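PDB 3HHH: transcriptional regulator, PadR family from Enterococcus faecalis, which probably binds DNA as a dimer through a winged helix-turn-helix domain and regulates transcription, as other members of the PadR family do. Local coordinates for residues B[21-26]-B[78-83]. Sequence-based numbering, arbitrary orientation.
Sequences IIQRKE and YRLTSS
Gln-23 and Leu-80 face each other with their CA atoms 5.9 Å apart, where the last turn of helix 13-24 meets the end of strand 74-80. Past the helix the chain turns extended at Lys-25, bringing Glu-26 CA to 5.4 Å from Arg-79 CA. Here the CA-H of Glu-26 approaches Tyr-78 O, and the Tyr-78 backbone hydrogen-bonds to Thr-27.

Ile-22 fills the angle between helix and strand. With chi1 at -64°, its CG1 sits beside the backbone N and CG2 is anti to it, which puts CG2 against the strand backbone, 3.5 Å from Arg-79 CA; CD1 reaches Tyr-78 CB. Leu-80 spreads its two methyls over the helix: CD1 lies against Gln-23 CB and CG, while CD2 meets Ile-22 CG2 at 3.9 Å. Val-62 and Leu-53 close over Ile-22. Gln-23 NE2 hydrogen-bonds to Glu-85 OE1 on helix 82-106, away from the strand.

Glu-26 and Arg-79 run side by side, Glu-26 OE1 at the guanidinium edge 3.4 Å from Arg-79 NH1, in a salt bridge whose hydrogen bond is weak and bent (130°), the carboxylate and guanidinium planes 56° apart. Lys-67 also pairs with this carboxylate and Glu-65 with the guanidinium, linking the loop after helix 13-24 to both wing strands.

This join of helix 13-24 with the second wing strand, leading through N-cap Thr-81 into long helix 82-106, is characteristic of the PadR winged helix-turn-helix fold.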
loop_
_atom_site.group_PDB
_atom_site.type_symbol
_atom_site.label_atom_id
_atom_site.label_comp_id
_atom_site.label_asym_id
_atom_site.label_seq_id
_atom_site.Cartn_x
_atom_site.Cartn_y
_atom_site.Cartn_z
ATOM N N ILE B 21 15.145 -1.782 -5.940
ATOM C CA ILE B 21 15.946 -1.155 -6.995
ATOM C C ILE B 21 17.416 -1.018 -6.587
ATOM O O ILE B 21 18.311 -1.329 -7.373
ATOM C CB ILE B 21 15.389 0.228 -7.389
ATOM C CG1 ILE B 21 14.042 0.076 -8.099
ATOM C CG2 ILE B 21 16.358 0.960 -8.302
ATOM C CD1 ILE B 21 13.241 1.362 -8.164
ATOM N N ILE B 22 17.658 -0.574 -5.358
ATOM C CA ILE B 22 19.023 -0.417 -4.845
ATOM C C ILE B 22 19.771 -1.766 -4.773
ATOM O O ILE B 22 20.973 -1.831 -5.061
ATOM C CB ILE B 22 19.031 0.273 -3.455
ATOM C CG1 ILE B 22 18.482 1.708 -3.551
ATOM C CG2 ILE B 22 20.431 0.315 -2.881
ATOM C CD1 ILE B 22 18.134 2.333 -2.201
ATOM N N GLN B 23 19.058 -2.832 -4.403
ATOM C CA GLN B 23 19.644 -4.181 -4.345
ATOM C C GLN B 23 20.208 -4.622 -5.693
ATOM O O GLN B 23 21.264 -5.247 -5.762
ATOM C CB GLN B 23 18.598 -5.210 -3.910
ATOM C CG GLN B 23 19.189 -6.554 -3.473
ATOM C CD GLN B 23 18.181 -7.692 -3.526
ATOM O OE1 GLN B 23 17.412 -7.815 -4.482
ATOM N NE2 GLN B 23 18.187 -8.535 -2.500
ATOM N N ARG B 24 19.486 -4.290 -6.757
ATOM C CA ARG B 24 19.825 -4.728 -8.105
ATOM C C ARG B 24 21.075 -4.013 -8.613
ATOM O O ARG B 24 21.963 -4.642 -9.193
ATOM C CB ARG B 24 18.652 -4.452 -9.048
ATOM C CG ARG B 24 18.199 -5.650 -9.866
ATOM C CD ARG B 24 17.215 -5.222 -10.946
ATOM N NE ARG B 24 16.103 -4.435 -10.398
ATOM C CZ ARG B 24 15.188 -3.787 -11.121
ATOM N NH1 ARG B 24 15.210 -3.821 -12.453
ATOM N NH2 ARG B 24 14.229 -3.106 -10.501
ATOM N N LYS B 25 21.132 -2.701 -8.389
ATOM C CA LYS B 25 22.233 -1.870 -8.871
ATOM C C LYS B 25 22.488 -0.683 -7.933
ATOM O O LYS B 25 21.542 -0.067 -7.432
ATOM C CB LYS B 25 21.906 -1.347 -10.275
ATOM C CG LYS B 25 23.104 -0.777 -11.042
ATOM C CD LYS B 25 22.651 0.129 -12.185
ATOM C CE LYS B 25 23.810 0.514 -13.095
ATOM N NZ LYS B 25 23.354 1.312 -14.275
ATOM N N GLU B 26 23.764 -0.367 -7.705
ATOM C CA GLU B 26 24.139 0.854 -6.986
ATOM C C GLU B 26 23.618 2.052 -7.775
ATOM O O GLU B 26 23.751 2.096 -9.002
ATOM C CB GLU B 26 25.657 0.957 -6.814
ATOM C CG GLU B 26 26.089 1.982 -5.766
ATOM C CD GLU B 26 27.551 2.388 -5.870
ATOM O OE1 GLU B 26 28.149 2.699 -4.818
ATOM O OE2 GLU B 26 28.101 2.407 -6.992
ATOM N N TYR B 78 23.750 4.824 -3.614
ATOM C CA TYR B 78 23.246 3.980 -2.525
ATOM C C TYR B 78 23.511 2.491 -2.739
ATOM O O TYR B 78 23.633 2.024 -3.869
ATOM C CB TYR B 78 21.737 4.185 -2.351
ATOM C CG TYR B 78 21.340 5.581 -1.943
ATOM C CD1 TYR B 78 21.144 5.908 -0.602
ATOM C CD2 TYR B 78 21.153 6.578 -2.896
ATOM C CE1 TYR B 78 20.775 7.194 -0.223
ATOM C CE2 TYR B 78 20.784 7.867 -2.527
ATOM C CZ TYR B 78 20.596 8.168 -1.192
ATOM O OH TYR B 78 20.229 9.446 -0.833
ATOM N N ARG B 79 23.581 1.754 -1.634
ATOM C CA ARG B 79 23.661 0.297 -1.665
ATOM C C ARG B 79 23.077 -0.276 -0.376
ATOM O O ARG B 79 23.118 0.366 0.674
ATOM C CB ARG B 79 25.108 -0.177 -1.864
ATOM C CG ARG B 79 26.102 0.332 -0.820
ATOM C CD ARG B 79 27.544 0.014 -1.206
ATOM N NE ARG B 79 28.511 0.616 -0.278
ATOM C CZ ARG B 79 29.093 1.812 -0.424
ATOM N NH1 ARG B 79 28.828 2.587 -1.473
ATOM N NH2 ARG B 79 29.955 2.240 0.496
ATOM N N LEU B 80 22.522 -1.480 -0.465
ATOM C CA LEU B 80 21.882 -2.116 0.682
ATOM C C LEU B 80 22.900 -2.607 1.703
ATOM O O LEU B 80 23.936 -3.162 1.345
ATOM C CB LEU B 80 21.024 -3.301 0.232
ATOM C CG LEU B 80 19.800 -3.000 -0.632
ATOM C CD1 LEU B 80 18.977 -4.266 -0.789
ATOM C CD2 LEU B 80 18.955 -1.875 -0.036
ATOM N N THR B 81 22.590 -2.393 2.976
ATOM C CA THR B 81 23.328 -3.016 4.063
ATOM C C THR B 81 22.808 -4.444 4.217
ATOM O O THR B 81 21.883 -4.852 3.515
ATOM C CB THR B 81 23.120 -2.251 5.382
ATOM O OG1 THR B 81 21.720 -2.210 5.697
ATOM C CG2 THR B 81 23.643 -0.833 5.265
ATOM N N SER B 82 23.398 -5.204 5.133
ATOM C CA SER B 82 22.898 -6.541 5.445
ATOM C C SER B 82 21.505 -6.464 6.074
ATOM O O SER B 82 20.633 -7.283 5.770
ATOM C CB SER B 82 23.864 -7.274 6.378
ATOM O OG SER B 82 25.082 -7.554 5.713
ATOM N N SER B 83 21.309 -5.481 6.951
ATOM C CA SER B 83 20.015 -5.245 7.580
ATOM C C SER B 83 18.986 -4.820 6.538
ATOM O O SER B 83 17.822 -5.203 6.618
ATOM C CB SER B 83 20.132 -4.171 8.665
ATOM O OG SER B 83 20.473 -2.912 8.107
#